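Long-range contacts in dephospho-CoA kinase (Campylobacter jejuni subsp. jejuni serotype O:2, PDB 4ZO4), which probably catalyses the ATP-dependent phosphorylation of the 3'-hydroxyl of dephospho-coenzyme A, the last step of coenzyme A synthesis: residues T11-C16 with I136-E141; K132-Y137 with F177-T182; K140-K145 with S164-E169. One frame throughout, in Å; residues are numbered along the deposited sequence.

Overall arrangement
Interactions 1 and 2 lie on the two flanks of strand 132-136, which is paired with strand 7-12 on one side and strand 177-179 on the other; they share Ile136 and Tyr137, and their centres are about 8 Å apart. Interaction 3, centred about 11 Å from the centre of interaction 1, shares Lys140 and Glu141 with it, where the loop meets helix 155-172, and is nested inside the loop closed by interaction 2. Interaction 1 holds Ala15 and Cys16 of the predicted ATP site. In interaction 2 the Ile136 side chain lies about 4 Å from Gly17 of the same predicted site (nearest atoms), whereas Lys140 of interaction 3 is about 10 Å from Cys16, side chain to side chain.

Interaction 1 (T11-C16 with I136-E141); sequences TASIAC and IYTPKE
Ile136 uses both its backbone N and its backbone O to grip the two residues flanking Ala12. Its N donates to Thr11 O at 2.8 Å, and its O receives Ser13 N at 2.8 Å. Ala12 and Ile136 thus form a parallel beta bridge. Their side chains lie on the same face of the sheet, with Ala12 CB 4.1 Å from Ile136 CB. Beyond this bridge the pairing is continued by a side chain: Ser13 OG accepts Thr138 N at 3.3 Å, a longer and more bent bond (148°). Ser13 CB meanwhile lies at the edge of the Tyr137 ring, near its plane, 4.3 Å from CD1. Thr138 OG1, set beside its own backbone N (chi1 -47°), lies 3.8 Å from Ile14 CG2, the two side chains crossing at a slant.

A second shell surrounds these groups. Thr138 OG1 has a weak hydrogen bond from Asn181 ND2, and Pro139 N stands over one face of the Tyr137 ring. Lys18 and Phe21 of helix 15-27 lie against Ala12 and Ile136, respectively, while Ile14 packs on Pro56 of the second subunit. Ser13 also touches Ile168 of helix 155-172. The contact therefore ties the loop after strand 132-136 to the turn between strand 7-12 and helix 15-27. That strand-loop-helix, running from Ala12 to the Gly17-Lys18-Ser19 sequence, is consistent with the Walker A P-loop that receives the ATP phosphates in P-loop kinases.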
loop_
_atom_site.group_PDB
_atom_site.type_symbol
_atom_site.label_atom_id
_atom_site.label_comp_id
_atom_site.label_asym_id
_atom_site.label_seq_id
_atom_site.Cartn_x
_atom_site.Cartn_y
_atom_site.Cartn_z
ATOM N N THR A 11 6.767 -24.010 5.267
ATOM C CA THR A 11 6.323 -23.114 4.227
ATOM C C THR A 11 7.103 -23.391 2.960
ATOM O O THR A 11 8.199 -23.915 3.039
ATOM C CB THR A 11 6.474 -21.648 4.676
ATOM O OG1 THR A 11 6.188 -20.790 3.579
ATOM C CG2 THR A 11 7.866 -21.367 5.156
ATOM N N ALA A 12 6.533 -23.051 1.800
ATOM C CA ALA A 12 7.123 -23.434 0.524
ATOM C C ALA A 12 7.015 -22.385 -0.550
ATOM O O ALA A 12 5.999 -21.702 -0.690
ATOM C CB ALA A 12 6.516 -24.733 0.015
ATOM N N SER A 13 8.079 -22.304 -1.337
ATOM C CA SER A 13 8.128 -21.406 -2.465
ATOM C C SER A 13 7.167 -21.828 -3.559
ATOM O O SER A 13 6.941 -21.051 -4.471
ATOM C CB SER A 13 9.539 -21.337 -3.045
ATOM O OG SER A 13 9.708 -22.260 -4.096
ATOM N N ILE A 14 6.649 -23.059 -3.478
ATOM C CA ILE A 14 5.641 -23.597 -4.406
ATOM C C ILE A 14 4.810 -24.699 -3.697
ATOM O O ILE A 14 5.334 -25.476 -2.894
ATOM C CB ILE A 14 6.297 -24.127 -5.697
ATOM C CG1 ILE A 14 5.283 -24.891 -6.558
ATOM C CG2 ILE A 14 7.479 -25.027 -5.374
ATOM C CD1 ILE A 14 5.751 -25.121 -7.982
ATOM N N ALA A 15 3.514 -24.757 -3.992
ATOM C CA ALA A 15 2.534 -25.437 -3.120
ATOM C C ALA A 15 2.804 -26.896 -2.829
ATOM O O ALA A 15 2.527 -27.381 -1.721
ATOM C CB ALA A 15 1.147 -25.313 -3.706
ATOM N N CYS A 16 3.308 -27.600 -3.836
ATOM C CA CYS A 16 3.574 -29.021 -3.712
ATOM C C CYS A 16 4.776 -29.276 -2.818
ATOM O O CYS A 16 4.881 -30.344 -2.218
ATOM C CB CYS A 16 3.756 -29.667 -5.093
ATOM S SG CYS A 16 5.309 -29.302 -5.947
ATOM N N ILE A 136 10.828 -24.636 2.213
ATOM C CA ILE A 136 11.178 -25.414 1.059
ATOM C C ILE A 136 11.267 -24.497 -0.144
ATOM O O ILE A 136 10.263 -23.945 -0.610
ATOM C CB ILE A 136 10.164 -26.519 0.793
ATOM C CG1 ILE A 136 10.039 -27.383 2.050
ATOM C CG2 ILE A 136 10.649 -27.349 -0.376
ATOM C CD1 ILE A 136 8.762 -28.171 2.136
ATOM N N TYR A 137 12.491 -24.375 -0.635
ATOM C CA TYR A 137 12.884 -23.399 -1.610
ATOM C C TYR A 137 13.249 -24.072 -2.935
ATOM O O TYR A 137 13.988 -25.066 -2.952
ATOM C CB TYR A 137 14.112 -22.677 -1.078
ATOM C CG TYR A 137 14.637 -21.577 -1.951
ATOM C CD1 TYR A 137 13.763 -20.683 -2.591
ATOM C CD2 TYR A 137 16.005 -21.377 -2.092
ATOM C CE1 TYR A 137 14.247 -19.646 -3.356
ATOM C CE2 TYR A 137 16.502 -20.334 -2.859
ATOM C CZ TYR A 137 15.609 -19.474 -3.484
ATOM O OH TYR A 137 16.072 -18.440 -4.262
ATOM N N THR A 138 12.725 -23.518 -4.031
ATOM C CA THR A 138 13.139 -23.859 -5.388
ATOM C C THR A 138 13.739 -22.635 -6.122
ATOM O O THR A 138 13.009 -21.814 -6.641
ATOM C CB THR A 138 11.930 -24.378 -6.168
ATOM O OG1 THR A 138 11.222 -25.348 -5.372
ATOM C CG2 THR A 138 12.383 -24.991 -7.469
ATOM N N PRO A 139 15.072 -22.505 -6.171
ATOM C CA PRO A 139 15.671 -21.325 -6.811
ATOM C C PRO A 139 15.111 -21.067 -8.200
ATOM O O PRO A 139 14.671 -21.997 -8.868
ATOM C CB PRO A 139 17.151 -21.687 -6.945
ATOM C CG PRO A 139 17.382 -22.841 -6.048
ATOM C CD PRO A 139 16.069 -23.548 -5.883
ATOM N N LYS A 140 15.144 -19.817 -8.636
ATOM C CA LYS A 140 14.616 -19.431 -9.959
ATOM C C LYS A 140 15.501 -18.391 -10.605
ATOM O O LYS A 140 16.161 -17.612 -9.922
ATOM C CB LYS A 140 13.216 -18.843 -9.839
ATOM C CG LYS A 140 12.153 -19.838 -9.419
ATOM C CD LYS A 140 11.832 -20.822 -10.521
ATOM C CE LYS A 140 10.626 -21.643 -10.123
ATOM N NZ LYS A 140 10.257 -22.575 -11.214
ATOM N N GLU A 141 15.530 -18.365 -11.932
ATOM C CA GLU A 141 16.288 -17.313 -12.599
ATOM C C GLU A 141 15.453 -16.029 -12.519
ATOM O O GLU A 141 14.284 -15.977 -12.955
ATOM C CB GLU A 141 16.669 -17.669 -14.035
ATOM C CG GLU A 141 18.118 -17.275 -14.367
ATOM C CD GLU A 141 18.419 -17.295 -15.863
ATOM O OE1 GLU A 141 19.606 -17.439 -16.232
ATOM O OE2 GLU A 141 17.474 -17.163 -16.671
#

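Interaction 2 (K132-Y137 with F177-T182); sequences KVIVIY and FIIKNT
Two neighbouring parallel strands, 132-136 and edge strand 177-179, are joined here in the five-stranded parallel sheet of a P-loop kinase fold. They form a beta-alpha-beta crossover whose connection holds helices 144-151 and 155-172. The axes of the two short strands come within 4.7 Å, 20° from parallel. Phe177 N donates to Val133 O, and Phe177 O receives Val135 N; one step on, Ile179 N donates to Val135 O, and Ile179 O receives Tyr137 N at 3.1 Å. The register sets Ile134 beside Phe177, Val135 beside Ile178 and Ile136 beside Ile179.

On the face carrying Ile134, Ile136, Phe177 and Ile179, Ile134 CG2 meets Ile179 CD1 at 4.0 Å. Ile134 CG1 comes in at the edge of the Phe177 ring, 4.2 Å from CD2. Lys132 CG also comes to 3.9 Å from Phe177 CE2, crossing the ring at a slant, before the lysine chain, bent at chi2, leads the amine away. Phe21 of helix 15-27 touches Ile134 and Ile179, and helix 185-200 adds Phe188 against Ile136 and Val195 against Ile179. Beyond the last bridge Ile136 CG2 lies 4.1 Å from Asn181 CB. Across the sheet, Ile178 turns its CG2 anti to its backbone N and lays this methyl 3.8 Å from Tyr137 CB.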
loop_
_atom_site.group_PDB
_atom_site.type_symbol
_atom_site.label_atom_id
_atom_site.label_comp_id
_atom_site.label_asym_id
_atom_site.label_seq_id
_atom_site.Cartn_x
_atom_site.Cartn_y
_atom_site.Cartn_z
ATOM N N LYS A 132 10.191 -22.463 15.012
ATOM C CA LYS A 132 11.153 -22.512 13.911
ATOM C C LYS A 132 10.518 -22.662 12.509
ATOM O O LYS A 132 9.509 -23.376 12.297
ATOM C CB LYS A 132 12.176 -23.632 14.149
ATOM C CG LYS A 132 13.453 -23.123 14.788
ATOM C CD LYS A 132 13.910 -23.983 15.944
ATOM C CE LYS A 132 15.011 -23.289 16.729
ATOM N NZ LYS A 132 14.995 -23.763 18.142
ATOM N N VAL A 133 11.158 -22.016 11.548
ATOM C CA VAL A 133 10.584 -21.884 10.241
ATOM C C VAL A 133 11.364 -22.705 9.233
ATOM O O VAL A 133 12.581 -22.523 9.074
ATOM C CB VAL A 133 10.601 -20.411 9.818
ATOM C CG1 VAL A 133 9.647 -20.171 8.662
ATOM C CG2 VAL A 133 10.223 -19.564 10.997
ATOM N N ILE A 134 10.639 -23.564 8.525
ATOM C CA ILE A 134 11.201 -24.484 7.530
ATOM C C ILE A 134 10.722 -24.040 6.157
ATOM O O ILE A 134 9.530 -24.143 5.829
ATOM C CB ILE A 134 10.686 -25.941 7.745
ATOM C CG1 ILE A 134 11.234 -26.537 9.041
ATOM C CG2 ILE A 134 11.047 -26.865 6.567
ATOM C CD1 ILE A 134 10.682 -27.923 9.338
ATOM N N VAL A 135 11.633 -23.543 5.346
ATOM C CA VAL A 135 11.242 -23.124 4.029
ATOM C C VAL A 135 11.751 -24.122 3.009
ATOM O O VAL A 135 12.958 -24.404 2.942
ATOM C CB VAL A 135 11.772 -21.720 3.684
ATOM C CG1 VAL A 135 11.263 -21.311 2.304
ATOM C CG2 VAL A 135 11.336 -20.704 4.730
ATOM N N ILE A 136 10.828 -24.636 2.213
ATOM C CA ILE A 136 11.178 -25.414 1.059
ATOM C C ILE A 136 11.267 -24.497 -0.144
ATOM O O ILE A 136 10.263 -23.945 -0.610
ATOM C CB ILE A 136 10.164 -26.519 0.793
ATOM C CG1 ILE A 136 10.039 -27.383 2.050
ATOM C CG2 ILE A 136 10.649 -27.349 -0.376
ATOM C CD1 ILE A 136 8.762 -28.171 2.136
ATOM N N TYR A 137 12.491 -24.375 -0.635
ATOM C CA TYR A 137 12.884 -23.399 -1.610
ATOM C C TYR A 137 13.249 -24.072 -2.935
ATOM O O TYR A 137 13.988 -25.066 -2.952
ATOM C CB TYR A 137 14.112 -22.677 -1.078
ATOM C CG TYR A 137 14.637 -21.577 -1.951
ATOM C CD1 TYR A 137 13.763 -20.683 -2.591
ATOM C CD2 TYR A 137 16.005 -21.377 -2.092
ATOM C CE1 TYR A 137 14.247 -19.646 -3.356
ATOM C CE2 TYR A 137 16.502 -20.334 -2.859
ATOM C CZ TYR A 137 15.609 -19.474 -3.484
ATOM O OH TYR A 137 16.072 -18.440 -4.262
ATOM N N PHE A 177 15.568 -22.934 8.690
ATOM C CA PHE A 177 15.966 -24.123 7.956
ATOM C C PHE A 177 15.403 -24.087 6.542
ATOM O O PHE A 177 14.202 -24.038 6.346
ATOM C CB PHE A 177 15.449 -25.382 8.672
ATOM C CG PHE A 177 15.762 -25.419 10.147
ATOM C CD1 PHE A 177 17.069 -25.210 10.603
ATOM C CD2 PHE A 177 14.772 -25.697 11.081
ATOM C CE1 PHE A 177 17.375 -25.251 11.959
ATOM C CE2 PHE A 177 15.070 -25.752 12.439
ATOM C CZ PHE A 177 16.370 -25.518 12.880
ATOM N N ILE A 178 16.302 -24.136 5.575
ATOM C CA ILE A 178 15.981 -24.126 4.166
ATOM C C ILE A 178 16.271 -25.494 3.578
ATOM O O ILE A 178 17.410 -25.933 3.577
ATOM C CB ILE A 178 16.865 -23.101 3.389
ATOM C CG1 ILE A 178 16.722 -21.698 3.992
ATOM C CG2 ILE A 178 16.496 -23.078 1.903
ATOM C CD1 ILE A 178 17.461 -20.596 3.245
ATOM N N ILE A 179 15.248 -26.134 3.043
ATOM C CA ILE A 179 15.382 -27.353 2.266
ATOM C C ILE A 179 15.337 -27.027 0.785
ATOM O O ILE A 179 14.279 -26.714 0.260
ATOM C CB ILE A 179 14.205 -28.280 2.583
ATOM C CG1 ILE A 179 14.297 -28.723 4.053
ATOM C CG2 ILE A 179 14.151 -29.465 1.619
ATOM C CD1 ILE A 179 13.161 -29.627 4.495
ATOM N N LYS A 180 16.494 -27.096 0.119
ATOM C CA LYS A 180 16.617 -26.925 -1.349
ATOM C C LYS A 180 15.639 -27.876 -2.031
ATOM O O LYS A 180 15.062 -28.731 -1.385
ATOM C CB LYS A 180 18.056 -27.233 -1.797
ATOM C CG LYS A 180 18.736 -26.204 -2.687
ATOM C CD LYS A 180 18.651 -24.788 -2.111
ATOM C CE LYS A 180 19.997 -24.072 -2.092
ATOM N NZ LYS A 180 20.751 -24.377 -0.832
ATOM N N ASN A 181 15.415 -27.707 -3.324
ATOM C CA ASN A 181 14.414 -28.506 -4.037
ATOM C C ASN A 181 14.628 -28.350 -5.528
ATOM O O ASN A 181 13.703 -28.063 -6.289
ATOM C CB ASN A 181 12.999 -28.054 -3.669
ATOM C CG ASN A 181 11.922 -28.914 -4.310
ATOM O OD1 ASN A 181 12.175 -30.051 -4.683
ATOM N ND2 ASN A 181 10.711 -28.368 -4.434
ATOM N N THR A 182 15.875 -28.529 -5.934
ATOM C CA THR A 182 16.284 -28.265 -7.292
ATOM C C THR A 182 16.233 -29.520 -8.129
ATOM O O THR A 182 15.983 -29.456 -9.330
ATOM C CB THR A 182 17.710 -27.710 -7.326
ATOM O OG1 THR A 182 17.735 -26.455 -6.633
ATOM C CG2 THR A 182 18.158 -27.488 -8.757
#

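Interaction 3 (K140-K145 with S164-E169); sequences KELSLK and SQIDIE
Leu142 makes the apolar part of this contact, pushing its two methyls against the side of helix 155-172. CD2 settles 3.8 Å from Gln165 CB and 4.4 Å from Ile166 CG1, the leucine and glutamine side chains running past each other in opposite senses. CD1 faces the carboxylate of Glu169, which approaches from the other direction and brings OE2 to 3.4 Å from it.

Polar groups meet mostly carbon, and no hydrogen bond joins the two segments. Gln165, extended beyond CG, reaches across the Lys140 side chain at about a right angle. Its OE1 lies 3.2 Å from Lys140 CB and its CD 3.8 Å from Lys140 CG; the lysine chain, bent at chi2 (-71°), then carries its amine away from the helix.

Backbone turns shape the approach. Leu142 is the centre of an inverse gamma turn, closed by a weak bond from Ser143 N to Glu141 O (3.0 Å). Ser143 follows as the N-cap of helix 144-151, its OG weakly bonded to Arg146 N.

Other subunits border the contact: Leu142 packs on Leu144 of the third subunit, and Asp167 on the far side of the helix forms a salt bridge with Lys86 of the second. The loop leading from the sheet into helix 144-151 is thus laid on helix 155-172, at the foot of the two-helix excursion between strands 132-136 and 177-179, which is where the lid lies in P-loop kinases and probably here too.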
loop_
_atom_site.group_PDB
_atom_site.type_symbol
_atom_site.label_atom_id
_atom_site.label_comp_id
_atom_site.label_asym_id
_atom_site.label_seq_id
_atom_site.Cartn_x
_atom_site.Cartn_y
_atom_site.Cartn_z
ATOM N N LYS A 140 15.144 -19.817 -8.636
ATOM C CA LYS A 140 14.616 -19.431 -9.959
ATOM C C LYS A 140 15.501 -18.391 -10.605
ATOM O O LYS A 140 16.161 -17.612 -9.922
ATOM C CB LYS A 140 13.216 -18.843 -9.839
ATOM C CG LYS A 140 12.153 -19.838 -9.419
ATOM C CD LYS A 140 11.832 -20.822 -10.521
ATOM C CE LYS A 140 10.626 -21.643 -10.123
ATOM N NZ LYS A 140 10.257 -22.575 -11.214
ATOM N N GLU A 141 15.530 -18.365 -11.932
ATOM C CA GLU A 141 16.288 -17.313 -12.599
ATOM C C GLU A 141 15.453 -16.029 -12.519
ATOM O O GLU A 141 14.284 -15.977 -12.955
ATOM C CB GLU A 141 16.669 -17.669 -14.035
ATOM C CG GLU A 141 18.118 -17.275 -14.367
ATOM C CD GLU A 141 18.419 -17.295 -15.863
ATOM O OE1 GLU A 141 19.606 -17.439 -16.232
ATOM O OE2 GLU A 141 17.474 -17.163 -16.671
ATOM N N LEU A 142 16.055 -15.014 -11.909
ATOM C CA LEU A 142 15.407 -13.747 -11.734
ATOM C C LEU A 142 15.728 -12.889 -12.952
ATOM O O LEU A 142 16.221 -11.757 -12.835
ATOM C CB LEU A 142 15.884 -13.093 -10.437
ATOM C CG LEU A 142 15.722 -13.960 -9.181
ATOM C CD1 LEU A 142 16.204 -13.210 -7.952
ATOM C CD2 LEU A 142 14.283 -14.397 -8.981
ATOM N N SER A 143 15.436 -13.454 -14.118
ATOM C CA SER A 143 15.659 -12.806 -15.402
ATOM C C SER A 143 14.340 -12.702 -16.095
ATOM O O SER A 143 13.703 -13.715 -16.379
ATOM C CB SER A 143 16.574 -13.647 -16.287
ATOM O OG SER A 143 16.597 -13.150 -17.608
ATOM N N LEU A 144 13.935 -11.480 -16.391
ATOM C CA LEU A 144 12.688 -11.255 -17.083
ATOM C C LEU A 144 12.604 -12.022 -18.399
ATOM O O LEU A 144 11.644 -12.748 -18.638
ATOM C CB LEU A 144 12.520 -9.777 -17.382
ATOM C CG LEU A 144 11.185 -9.445 -18.023
ATOM C CD1 LEU A 144 10.062 -9.820 -17.080
ATOM C CD2 LEU A 144 11.152 -7.975 -18.349
ATOM N N LYS A 145 13.622 -11.863 -19.237
ATOM C CA LYS A 145 13.559 -12.304 -20.638
ATOM C C LYS A 145 13.505 -13.827 -20.716
ATOM O O LYS A 145 12.793 -14.404 -21.543
ATOM C CB LYS A 145 14.768 -11.809 -21.462
ATOM C CG LYS A 145 15.405 -10.468 -21.068
ATOM C CD LYS A 145 14.525 -9.268 -21.404
ATOM C CE LYS A 145 15.352 -7.999 -21.541
ATOM N NZ LYS A 145 14.832 -7.135 -22.634
ATOM N N SER A 164 7.135 -11.937 -7.642
ATOM C CA SER A 164 6.780 -12.831 -6.576
ATOM C C SER A 164 7.994 -13.649 -6.214
ATOM O O SER A 164 8.318 -13.784 -5.040
ATOM C CB SER A 164 5.624 -13.720 -6.974
ATOM O OG SER A 164 5.926 -14.373 -8.171
ATOM N N GLN A 165 8.705 -14.148 -7.218
ATOM C CA GLN A 165 9.976 -14.836 -6.965
ATOM C C GLN A 165 10.919 -13.967 -6.170
ATOM O O GLN A 165 11.503 -14.426 -5.205
ATOM C CB GLN A 165 10.628 -15.286 -8.255
ATOM C CG GLN A 165 9.819 -16.359 -8.985
ATOM C CD GLN A 165 10.327 -16.619 -10.404
ATOM O OE1 GLN A 165 11.464 -16.284 -10.747
ATOM N NE2 GLN A 165 9.479 -17.218 -11.238
ATOM N N ILE A 166 11.036 -12.687 -6.509
ATOM C CA ILE A 166 11.963 -11.839 -5.731
ATOM C C ILE A 166 11.532 -11.748 -4.272
ATOM O O ILE A 166 12.332 -11.940 -3.356
ATOM C CB ILE A 166 12.103 -10.442 -6.300
ATOM C CG1 ILE A 166 12.635 -10.505 -7.743
ATOM C CG2 ILE A 166 13.089 -9.638 -5.453
ATOM C CD1 ILE A 166 12.505 -9.179 -8.494
ATOM N N ASP A 167 10.248 -11.481 -4.074
ATOM C CA ASP A 167 9.679 -11.481 -2.744
ATOM C C ASP A 167 9.926 -12.828 -1.993
ATOM O O ASP A 167 10.359 -12.812 -0.837
ATOM C CB ASP A 167 8.190 -11.060 -2.827
ATOM C CG ASP A 167 8.035 -9.608 -3.352
ATOM O OD1 ASP A 167 9.000 -8.851 -3.177
ATOM O OD2 ASP A 167 7.003 -9.225 -3.958
ATOM N N ILE A 168 9.695 -13.968 -2.653
ATOM C CA ILE A 168 10.000 -15.278 -2.061
ATOM C C ILE A 168 11.443 -15.339 -1.513
ATOM O O ILE A 168 11.661 -15.721 -0.342
ATOM C CB ILE A 168 9.778 -16.436 -3.059
ATOM C CG1 ILE A 168 8.285 -16.716 -3.234
ATOM C CG2 ILE A 168 10.400 -17.725 -2.545
ATOM C CD1 ILE A 168 7.965 -17.510 -4.481
ATOM N N GLU A 169 12.424 -14.964 -2.332
ATOM C CA GLU A 169 13.807 -14.957 -1.864
ATOM C C GLU A 169 14.008 -14.050 -0.669
ATOM O O GLU A 169 14.769 -14.392 0.261
ATOM C CB GLU A 169 14.760 -14.518 -2.949
ATOM C CG GLU A 169 14.914 -15.513 -4.078
ATOM C CD GLU A 169 16.215 -15.338 -4.853
ATOM O OE1 GLU A 169 16.594 -16.301 -5.568
ATOM O OE2 GLU A 169 16.859 -14.254 -4.763
#